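Local coordinates for protein glycosaminoglycan xylosylkinase (Hydra vulgaris, PDB 5XOM) that probably phosphorylates the xylose of the glycosaminoglycan–protein linkage region, as a kinase of the Fam20 family, at residues T83-G88 and K170-T175; T87-T92 and Y187-Y192; L263-I268 and C319-S324; F305-S310 and D365-L370. All blocks are in the same frame, centred on the assembly; numbering follows the deposited sequence.

Contact 1 (T83-G88 and K170-T175); sequences TQATTG and KKLATT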
# COMPACT_ATOMS: atom_id res chain seq x y z
N THR A 83 -1.10 -12.38 -26.23
CA THR A 83 -1.47 -13.70 -26.73
C THR A 83 -2.62 -13.67 -27.72
O THR A 83 -2.77 -14.62 -28.49
CB THR A 83 -1.83 -14.63 -25.56
OG1 THR A 83 -3.00 -14.14 -24.90
CG2 THR A 83 -0.69 -14.71 -24.56
N GLN A 84 -3.42 -12.61 -27.74
CA GLN A 84 -4.50 -12.45 -28.70
C GLN A 84 -4.68 -10.97 -29.00
O GLN A 84 -4.35 -10.12 -28.16
CB GLN A 84 -5.84 -13.02 -28.20
CG GLN A 84 -5.80 -14.40 -27.58
CD GLN A 84 -5.56 -15.49 -28.61
OE1 GLN A 84 -5.68 -15.27 -29.81
NE2 GLN A 84 -5.19 -16.68 -28.13
N ALA A 85 -5.20 -10.67 -30.18
CA ALA A 85 -5.50 -9.29 -30.56
C ALA A 85 -6.71 -9.27 -31.48
O ALA A 85 -6.81 -10.09 -32.39
CB ALA A 85 -4.30 -8.63 -31.25
N THR A 86 -7.63 -8.34 -31.22
CA THR A 86 -8.82 -8.19 -32.06
C THR A 86 -9.30 -6.75 -32.04
O THR A 86 -8.68 -5.87 -31.44
CB THR A 86 -9.93 -9.15 -31.63
OG1 THR A 86 -11.02 -9.05 -32.55
CG2 THR A 86 -10.42 -8.81 -30.24
N THR A 87 -10.42 -6.52 -32.72
CA THR A 87 -11.04 -5.21 -32.81
C THR A 87 -12.53 -5.41 -33.09
O THR A 87 -12.94 -6.48 -33.54
CB THR A 87 -10.39 -4.36 -33.91
OG1 THR A 87 -10.77 -2.99 -33.74
CG2 THR A 87 -10.83 -4.84 -35.30
N GLY A 88 -13.33 -4.39 -32.81
CA GLY A 88 -14.77 -4.52 -32.80
C GLY A 88 -15.48 -3.60 -33.78
O GLY A 88 -14.92 -2.61 -34.28
N LYS A 170 -8.98 -12.50 -37.46
CA LYS A 170 -9.25 -12.02 -38.81
C LYS A 170 -9.90 -10.65 -38.83
O LYS A 170 -9.61 -9.83 -39.71
CB LYS A 170 -10.16 -12.95 -39.59
CG LYS A 170 -9.67 -13.16 -40.97
CD LYS A 170 -10.91 -13.40 -41.76
CE LYS A 170 -10.56 -13.69 -43.18
NZ LYS A 170 -11.84 -13.87 -43.84
N LYS A 171 -10.80 -10.38 -37.89
CA LYS A 171 -11.51 -9.11 -37.88
C LYS A 171 -10.53 -7.94 -37.86
O LYS A 171 -10.76 -6.92 -38.52
CB LYS A 171 -12.45 -9.02 -36.68
CG LYS A 171 -13.83 -8.49 -36.99
CD LYS A 171 -14.62 -8.34 -35.70
CE LYS A 171 -14.54 -9.59 -34.84
NZ LYS A 171 -15.30 -9.42 -33.57
N LEU A 172 -9.43 -8.09 -37.13
CA LEU A 172 -8.42 -7.05 -37.05
C LEU A 172 -7.39 -7.17 -38.18
O LEU A 172 -7.05 -6.17 -38.82
CB LEU A 172 -7.72 -7.11 -35.69
CG LEU A 172 -6.41 -6.33 -35.52
CD1 LEU A 172 -6.67 -4.84 -35.59
CD2 LEU A 172 -5.75 -6.69 -34.20
N ALA A 173 -6.92 -8.39 -38.45
CA ALA A 173 -5.86 -8.60 -39.43
C ALA A 173 -6.24 -8.06 -40.81
O ALA A 173 -5.39 -7.50 -41.52
CB ALA A 173 -5.51 -10.08 -39.52
N THR A 174 -7.50 -8.21 -41.21
CA THR A 174 -7.89 -7.76 -42.55
C THR A 174 -7.94 -6.25 -42.70
O THR A 174 -8.22 -5.78 -43.81
CB THR A 174 -9.26 -8.33 -42.95
OG1 THR A 174 -10.27 -7.81 -42.08
CG2 THR A 174 -9.25 -9.85 -42.85
N THR A 175 -7.67 -5.48 -41.65
CA THR A 175 -7.62 -4.02 -41.77
C THR A 175 -6.19 -3.50 -41.69
O THR A 175 -5.98 -2.29 -41.57
CB THR A 175 -8.49 -3.34 -40.71
OG1 THR A 175 -7.91 -3.51 -39.41
CG2 THR A 175 -9.89 -3.93 -40.70

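Contact 2 (T87-T92 and Y187-Y192); sequences TGYKGT and YGKCLY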
# COMPACT_ATOMS: atom_id res chain seq x y z
N THR A 87 -10.42 -6.52 -32.72
CA THR A 87 -11.04 -5.21 -32.81
C THR A 87 -12.53 -5.41 -33.09
O THR A 87 -12.94 -6.48 -33.54
CB THR A 87 -10.39 -4.36 -33.91
OG1 THR A 87 -10.77 -2.99 -33.74
CG2 THR A 87 -10.83 -4.84 -35.30
N GLY A 88 -13.33 -4.39 -32.81
CA GLY A 88 -14.77 -4.52 -32.80
C GLY A 88 -15.48 -3.60 -33.78
O GLY A 88 -14.92 -2.61 -34.28
N TYR A 89 -16.76 -3.92 -34.03
CA TYR A 89 -17.61 -3.11 -34.89
C TYR A 89 -18.30 -1.99 -34.12
O TYR A 89 -18.72 -1.00 -34.72
CB TYR A 89 -18.69 -3.97 -35.56
CG TYR A 89 -18.19 -4.90 -36.65
CD1 TYR A 89 -18.09 -4.46 -37.96
CD2 TYR A 89 -17.84 -6.21 -36.37
CE1 TYR A 89 -17.65 -5.30 -38.97
CE2 TYR A 89 -17.40 -7.07 -37.37
CZ TYR A 89 -17.30 -6.61 -38.67
OH TYR A 89 -16.86 -7.46 -39.66
N LYS A 90 -18.40 -2.14 -32.80
CA LYS A 90 -19.07 -1.16 -31.95
C LYS A 90 -18.14 0.01 -31.65
O LYS A 90 -16.92 -0.13 -31.61
CB LYS A 90 -19.52 -1.82 -30.65
CG LYS A 90 -18.38 -2.40 -29.78
CD LYS A 90 -17.93 -3.79 -30.24
CE LYS A 90 -16.77 -4.29 -29.39
NZ LYS A 90 -16.36 -5.66 -29.80
N GLY A 91 -18.74 1.17 -31.42
CA GLY A 91 -18.00 2.34 -31.02
C GLY A 91 -17.70 3.28 -32.17
O GLY A 91 -17.97 3.00 -33.34
N THR A 92 -17.13 4.42 -31.80
CA THR A 92 -16.81 5.49 -32.72
C THR A 92 -15.33 5.61 -33.01
O THR A 92 -14.95 6.26 -33.99
CB THR A 92 -17.30 6.82 -32.14
OG1 THR A 92 -16.69 7.91 -32.85
CG2 THR A 92 -16.91 6.91 -30.66
N TYR A 187 -6.74 0.07 -39.74
CA TYR A 187 -7.84 1.03 -39.68
C TYR A 187 -9.10 0.53 -38.97
O TYR A 187 -10.04 1.32 -38.82
CB TYR A 187 -8.21 1.52 -41.08
CG TYR A 187 -8.69 0.45 -42.04
CD1 TYR A 187 -10.02 0.05 -42.06
CD2 TYR A 187 -7.82 -0.11 -42.97
CE1 TYR A 187 -10.47 -0.91 -42.95
CE2 TYR A 187 -8.26 -1.07 -43.87
CZ TYR A 187 -9.58 -1.47 -43.86
OH TYR A 187 -10.02 -2.42 -44.74
N GLY A 188 -9.16 -0.73 -38.54
CA GLY A 188 -10.27 -1.22 -37.71
C GLY A 188 -11.60 -1.34 -38.45
O GLY A 188 -11.69 -1.19 -39.67
N LYS A 189 -12.65 -1.65 -37.67
CA LYS A 189 -13.99 -1.84 -38.22
C LYS A 189 -15.09 -1.09 -37.45
O LYS A 189 -16.26 -1.47 -37.55
CB LYS A 189 -14.33 -3.33 -38.30
CG LYS A 189 -13.47 -4.06 -39.31
CD LYS A 189 -13.80 -5.53 -39.38
CE LYS A 189 -13.03 -6.16 -40.52
NZ LYS A 189 -13.40 -5.47 -41.80
N CYS A 190 -14.73 -0.05 -36.71
CA CYS A 190 -15.69 0.75 -35.95
C CYS A 190 -16.54 1.60 -36.91
O CYS A 190 -16.35 1.60 -38.13
CB CYS A 190 -14.95 1.62 -34.94
SG CYS A 190 -14.15 3.06 -35.69
N LEU A 191 -17.50 2.35 -36.34
CA LEU A 191 -18.47 3.08 -37.15
C LEU A 191 -17.78 4.04 -38.12
O LEU A 191 -18.14 4.09 -39.31
CB LEU A 191 -19.43 3.87 -36.28
CG LEU A 191 -20.44 3.16 -35.38
CD1 LEU A 191 -21.15 4.19 -34.50
CD2 LEU A 191 -21.42 2.31 -36.21
N TYR A 192 -16.82 4.82 -37.64
CA TYR A 192 -16.13 5.79 -38.48
C TYR A 192 -14.80 5.26 -38.99
O TYR A 192 -14.06 5.99 -39.65
CB TYR A 192 -15.90 7.09 -37.71
CG TYR A 192 -17.18 7.71 -37.21
CD1 TYR A 192 -18.31 7.72 -37.98
CD2 TYR A 192 -17.25 8.27 -35.95
CE1 TYR A 192 -19.49 8.29 -37.52
CE2 TYR A 192 -18.43 8.84 -35.48
CZ TYR A 192 -19.55 8.84 -36.27
OH TYR A 192 -20.72 9.40 -35.82

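Contact 3 (L263-I268 and C319-S324); sequences LIDTSI and CRLRSS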
# COMPACT_ATOMS: atom_id res chain seq x y z
N LEU A 263 -20.74 13.22 -10.10
CA LEU A 263 -20.69 13.93 -11.38
C LEU A 263 -20.05 15.30 -11.24
O LEU A 263 -19.43 15.79 -12.19
CB LEU A 263 -22.10 14.08 -11.97
CG LEU A 263 -22.85 12.81 -12.34
CD1 LEU A 263 -24.23 13.15 -12.90
CD2 LEU A 263 -22.06 11.96 -13.33
N ILE A 264 -20.15 15.92 -10.06
CA ILE A 264 -19.48 17.20 -9.85
C ILE A 264 -17.97 16.99 -9.72
O ILE A 264 -17.18 17.75 -10.29
CB ILE A 264 -20.09 17.91 -8.63
CG1 ILE A 264 -21.57 18.20 -8.88
CG2 ILE A 264 -19.34 19.20 -8.35
CD1 ILE A 264 -22.33 18.83 -7.71
N ASP A 265 -17.54 15.96 -8.97
CA ASP A 265 -16.14 15.56 -8.97
C ASP A 265 -15.62 15.36 -10.39
O ASP A 265 -14.57 15.89 -10.77
CB ASP A 265 -15.95 14.25 -8.19
CG ASP A 265 -15.93 14.44 -6.68
OD1 ASP A 265 -15.83 15.59 -6.20
OD2 ASP A 265 -15.99 13.41 -5.97
N THR A 266 -16.35 14.56 -11.17
CA THR A 266 -15.89 14.20 -12.51
C THR A 266 -15.93 15.40 -13.46
O THR A 266 -15.13 15.45 -14.41
CB THR A 266 -16.72 13.03 -13.04
OG1 THR A 266 -16.49 11.89 -12.20
CG2 THR A 266 -16.34 12.67 -14.47
N SER A 267 -16.82 16.36 -13.23
CA SER A 267 -16.81 17.56 -14.06
C SER A 267 -15.58 18.41 -13.81
O SER A 267 -15.04 19.02 -14.73
CB SER A 267 -18.08 18.38 -13.83
OG SER A 267 -18.01 19.10 -12.62
N ILE A 268 -15.09 18.42 -12.56
CA ILE A 268 -13.84 19.10 -12.26
C ILE A 268 -12.67 18.38 -12.93
O ILE A 268 -11.80 19.01 -13.54
CB ILE A 268 -13.64 19.19 -10.73
CG1 ILE A 268 -14.63 20.19 -10.12
CG2 ILE A 268 -12.20 19.56 -10.38
CD1 ILE A 268 -14.72 20.11 -8.62
N CYS A 319 -23.69 24.17 -7.35
CA CYS A 319 -23.00 24.72 -6.18
C CYS A 319 -23.07 23.76 -5.00
O CYS A 319 -23.50 24.11 -3.90
CB CYS A 319 -23.55 26.10 -5.82
SG CYS A 319 -22.89 27.40 -6.89
N ARG A 320 -22.69 22.51 -5.26
CA ARG A 320 -22.44 21.53 -4.22
C ARG A 320 -21.08 20.91 -4.51
O ARG A 320 -20.71 20.71 -5.68
CB ARG A 320 -23.54 20.47 -4.18
CG ARG A 320 -24.94 21.08 -3.98
CD ARG A 320 -26.05 20.08 -4.27
NE ARG A 320 -25.95 18.89 -3.43
CZ ARG A 320 -26.47 18.80 -2.21
NH1 ARG A 320 -27.13 19.83 -1.70
NH2 ARG A 320 -26.33 17.68 -1.51
N LEU A 321 -20.33 20.61 -3.46
CA LEU A 321 -18.99 20.07 -3.64
C LEU A 321 -18.68 19.17 -2.46
O LEU A 321 -18.85 19.57 -1.31
CB LEU A 321 -17.94 21.19 -3.74
CG LEU A 321 -16.48 20.73 -3.89
CD1 LEU A 321 -16.28 19.82 -5.10
CD2 LEU A 321 -15.55 21.93 -3.97
N ARG A 322 -18.24 17.95 -2.77
CA ARG A 322 -17.90 17.00 -1.72
C ARG A 322 -16.73 17.51 -0.90
O ARG A 322 -15.76 18.05 -1.44
CB ARG A 322 -17.58 15.64 -2.33
CG ARG A 322 -16.95 14.66 -1.35
CD ARG A 322 -16.90 13.26 -1.94
NE ARG A 322 -18.22 12.69 -2.15
CZ ARG A 322 -18.65 12.24 -3.32
NH1 ARG A 322 -17.88 12.28 -4.40
NH2 ARG A 322 -19.88 11.73 -3.43
N SER A 323 -16.82 17.32 0.42
CA SER A 323 -15.85 17.91 1.34
C SER A 323 -14.44 17.41 1.07
O SER A 323 -13.49 18.20 1.04
CB SER A 323 -16.27 17.63 2.78
OG SER A 323 -15.31 18.14 3.70
N SER A 324 -14.26 16.09 0.91
CA SER A 324 -12.93 15.55 0.66
C SER A 324 -12.33 16.11 -0.62
O SER A 324 -11.12 16.36 -0.70
CB SER A 324 -12.95 14.02 0.62
OG SER A 324 -13.91 13.53 -0.31
O HOH W 1 -18.01 16.79 -5.50

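Contact 4 (F305-S310 and D365-L370); sequences FVDEKS and DRRLLL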
# COMPACT_ATOMS: atom_id res chain seq x y z
N PHE A 305 -4.64 25.92 -24.94
CA PHE A 305 -4.86 27.35 -24.84
C PHE A 305 -6.31 27.70 -24.54
O PHE A 305 -6.61 28.87 -24.27
CB PHE A 305 -4.41 28.07 -26.12
CG PHE A 305 -3.02 27.68 -26.57
CD1 PHE A 305 -1.93 27.90 -25.74
CD2 PHE A 305 -2.80 27.15 -27.83
CE1 PHE A 305 -0.65 27.54 -26.15
CE2 PHE A 305 -1.53 26.80 -28.25
CZ PHE A 305 -0.44 27.00 -27.40
N VAL A 306 -7.22 26.73 -24.60
CA VAL A 306 -8.65 26.97 -24.43
C VAL A 306 -9.12 26.21 -23.20
O VAL A 306 -8.79 25.03 -23.03
CB VAL A 306 -9.45 26.54 -25.68
CG1 VAL A 306 -10.95 26.71 -25.45
CG2 VAL A 306 -8.99 27.33 -26.91
N ASP A 307 -9.89 26.88 -22.36
CA ASP A 307 -10.53 26.28 -21.19
C ASP A 307 -12.03 26.33 -21.41
O ASP A 307 -12.62 27.42 -21.42
CB ASP A 307 -10.10 27.00 -19.92
CG ASP A 307 -8.60 27.30 -19.89
OD1 ASP A 307 -8.20 28.41 -19.47
OD2 ASP A 307 -7.81 26.42 -20.30
N GLU A 308 -12.66 25.16 -21.57
CA GLU A 308 -14.11 25.12 -21.85
C GLU A 308 -14.83 25.04 -20.52
O GLU A 308 -15.06 23.96 -19.96
CB GLU A 308 -14.46 23.95 -22.77
CG GLU A 308 -13.79 23.98 -24.15
CD GLU A 308 -14.60 24.75 -25.18
OE1 GLU A 308 -14.19 24.79 -26.34
OE2 GLU A 308 -15.66 25.28 -24.84
N LYS A 309 -15.22 26.20 -20.01
CA LYS A 309 -15.87 26.29 -18.70
C LYS A 309 -17.22 25.59 -18.67
O LYS A 309 -17.69 25.25 -17.59
CB LYS A 309 -16.00 27.75 -18.28
CG LYS A 309 -14.67 28.40 -17.89
CD LYS A 309 -14.87 29.84 -17.48
CE LYS A 309 -13.56 30.49 -17.10
NZ LYS A 309 -13.69 31.95 -16.77
N SER A 310 -17.85 25.38 -19.83
CA SER A 310 -19.11 24.65 -19.84
C SER A 310 -18.97 23.24 -19.27
O SER A 310 -19.97 22.67 -18.81
CB SER A 310 -19.67 24.57 -21.27
OG SER A 310 -18.77 23.87 -22.12
N ASP A 365 -2.52 23.89 -14.42
CA ASP A 365 -2.41 24.84 -13.32
C ASP A 365 -3.35 26.02 -13.52
O ASP A 365 -3.96 26.50 -12.55
CB ASP A 365 -0.97 25.32 -13.17
CG ASP A 365 -0.01 24.19 -12.90
OD1 ASP A 365 1.17 24.30 -13.31
OD2 ASP A 365 -0.42 23.19 -12.28
N ARG A 366 -3.47 26.50 -14.76
CA ARG A 366 -4.41 27.57 -15.04
C ARG A 366 -5.84 27.15 -14.73
O ARG A 366 -6.60 27.91 -14.12
CB ARG A 366 -4.29 28.01 -16.50
CG ARG A 366 -5.15 29.20 -16.87
CD ARG A 366 -4.90 29.66 -18.31
NE ARG A 366 -5.34 28.65 -19.26
CZ ARG A 366 -4.53 27.93 -20.02
NH1 ARG A 366 -3.22 28.13 -19.96
NH2 ARG A 366 -5.02 27.01 -20.85
N ARG A 367 -6.22 25.93 -15.13
CA ARG A 367 -7.59 25.51 -14.93
C ARG A 367 -7.90 25.19 -13.47
O ARG A 367 -9.05 25.31 -13.04
CB ARG A 367 -7.88 24.30 -15.81
CG ARG A 367 -7.96 24.64 -17.29
CD ARG A 367 -7.79 23.41 -18.15
NE ARG A 367 -7.53 23.79 -19.54
CZ ARG A 367 -7.07 22.96 -20.47
NH1 ARG A 367 -6.82 21.70 -20.17
NH2 ARG A 367 -6.86 23.40 -21.70
N LEU A 368 -6.88 24.82 -12.69
CA LEU A 368 -7.10 24.60 -11.27
C LEU A 368 -7.51 25.90 -10.58
O LEU A 368 -8.43 25.90 -9.75
CB LEU A 368 -5.84 24.02 -10.63
CG LEU A 368 -5.82 23.82 -9.11
CD1 LEU A 368 -7.01 22.99 -8.66
CD2 LEU A 368 -4.52 23.17 -8.67
N LEU A 369 -6.88 27.02 -10.95
CA LEU A 369 -7.30 28.31 -10.40
C LEU A 369 -8.71 28.66 -10.85
O LEU A 369 -9.48 29.26 -10.08
CB LEU A 369 -6.33 29.41 -10.80
CG LEU A 369 -4.93 29.32 -10.21
CD1 LEU A 369 -4.09 30.51 -10.65
CD2 LEU A 369 -4.99 29.23 -8.69
N LEU A 370 -9.07 28.35 -12.09
CA LEU A 370 -10.42 28.61 -12.55
C LEU A 370 -11.44 27.77 -11.78
O LEU A 370 -12.58 28.21 -11.57
CB LEU A 370 -10.54 28.35 -14.05
CG LEU A 370 -9.65 29.19 -14.98
CD1 LEU A 370 -9.73 28.69 -16.41
CD2 LEU A 370 -10.03 30.68 -14.89

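Contact 1 (T83-G88 and K170-T175)
Packing without a hydrogen bond across it, apolar at L172, joins L172 and K171, on the short helix 170-173, to the end of strand 82-86, an outermost strand of the five-stranded antiparallel sheet. L172 CD2 meets the methyl of A85 on the strand (CB to CD2 3.8 Å), while CD1 lies 4.1 Å from T87 CB just beyond it. Because T87 turns its hydroxyl away from its own nitrogen (chi1 -165°), CG2 is left to face the helix and sits 3.7 Å from L172 CA; OG1 bonds instead to the carbonyl of K95. K171 works alongside with its methylenes: CD lies 3.3 Å from T87 O, and the bend at chi3 (-48°) then turns CE and NZ, with NZ 3.8 Å from the same oxygen. With an alanine in place of K171 the methylenes are gone, and the T87 carbonyl and the Y89 ring would probably lose the neighbour that packs on them. The strand pairs with 96-100 on one side, and A85 also exchanges backbone hydrogen bonds with V167 and A169 just ahead of the helix. V164 of helix 160-164 touches both A85 and L172, and F186 of strand 184-186 packs on L172.

Contact 2 (T87-T92 and Y187-Y192)
Y89 and K189 lie side by side where two loops meet. One is the turn of the first β-hairpin, between strands 82-86 and 96-100, probably the position of the glycine-rich loop of protein kinases; the other follows strand 184-186 and carries the C190-C193 disulfide. The two side chains run in the same direction, each with its CG anti to its own carbonyl carbon (chi1 -72° for Y89, -67° for K189). The lysine chain then stays extended as far as CE, with its CB over one face of the ring, 4.2 Å from the centroid in a CH-pi contact, and its CD 3.6 Å from Y89 OH. Only the last torsion bends, turning the ammonium end. The backbones also approach near the ring, with Y89 CA directed at K189 O (3.4 Å) in a nearly straight CA-H...O contact. K171 of helix 170-173 touches both side chains.

Farther along, G91, whose positive phi a residue with a side chain would adopt less readily, offers its carbonyl to L191 N over 3.1 Å, the one hydrogen bond between the two segments. The CB and CG of L191 crowd the same oxygen. C190 SG sits 3.7 Å from T92 O. T92 OG1, anti to its nitrogen (chi1 165°), is hydrogen-bonded to a residue adjoining the segments and merely touches the edge of the Y192 ring, near its plane, 3.2 Å from CD2.

Contact 3 (L263-I268 and C319-S324)
R322 sends its CG anti to its backbone N (chi1 168°) and bends at chi3, while D265 keeps its CG anti to its carbonyl carbon; the two side chains cross at about a right angle and meet in a salt bridge. The contact lies in the helical lobe of the kinase fold, between helix 259-273, which probably corresponds to αE of protein kinases, and the short strand 321-322, which pairs in parallel with 388-389. D265 OD2 lies at the edge of the guanidinium, in its plane, 2.7 Å from R322 NH1, but the hydrogen bond is bent to 122° and weak. Carboxylate and guanidinium planes are turned 65° apart. Each charge has further partners: R149 also bridges to OD2, and R322 reaches D262 and D391. T325 bonds to OD1.

Beside the salt bridge, I264 points its CD1 at the carbonyl oxygen of R320 (3.2 Å), with CG2 3.4 Å from the same oxygen. An alanine in place of I264 would probably open a gap between the helix and R320 and leave P314 and L315 of helix 313-318 without this neighbour. One turn on, I268 CD1 touches L321 CD1 at 3.9 Å. A water completes the link, donating to D265 OD1 over 2.6 Å and accepting from the backbone N of R322, 3.0 Å away.

Contact 4 (F305-S310 and D365-L370)
The carboxylate of D307 is held by two consecutive arginines of helix 358-382 that approach it in quite different attitudes. R366 lies nearly coplanar with it, the two planes 21° apart, and grips it side-on: R366 NE donates to D307 OD1 at 2.9 Å and NH2 to D307 OD2 at 2.9 Å, each oxygen using its syn lone pair. R367 stands almost upright to the carboxylate, at 79°, and its NE reaches D307 OD2 over 2.8 Å from above the carboxylate plane, though OD2 lies well within the plane of the R367 guanidinium. OD2 thus accepts from both arginines.

The two chains reach it along different paths. R366 has CG anti to its backbone N and bends at chi3 (67°), which swings the guanidinium round to present its NE edge; R367 leaves with CG beside its N and runs extended from CG to NE. This salt-bridge network fastens the loop between strand 289-292 and helix 313-318 to a long helix of the Fam20 kinase domain, in a part of the chain that probably matches the activation segment of protein kinases. Two positive charges around one carboxylate are likely to keep it ionised. R367 NH2 adds a weak bond to V306 O, at 2.9 Å, while its NH1 donates to the carbonyl of L272, and R366 NH2 also reaches the carbonyl of P304.

L370, one turn on from R366, crosses D307 at about a right angle, CD1 coming within 3.4 Å of OD1. Its other methyl, CD2, meets the extended K309 chain at CE, 4.2 Å away.

In the fold
Contacts 1 and 2 start from the same piece of chain and share T87 and G88. Their centres lie 11 Å apart, and they touch through T175 and Y187, K171 and K189, and K171 and Y89, so that the β-sheet edge, helix 170-173 and the disulfide loop form one continuous cluster. Contacts 3 and 4 come later in the sequence, in the helical part of the kinase domain. Their segments alternate along the chain, their centres are 16 Å apart, and their nearest atoms remain about 6 Å from each other. The two pairs are separate, with centres 32 to 40 Å apart, consistent with a two-lobed kinase, contacts 1 and 2 in the β-rich lobe and 3 and 4 in the helical lobe.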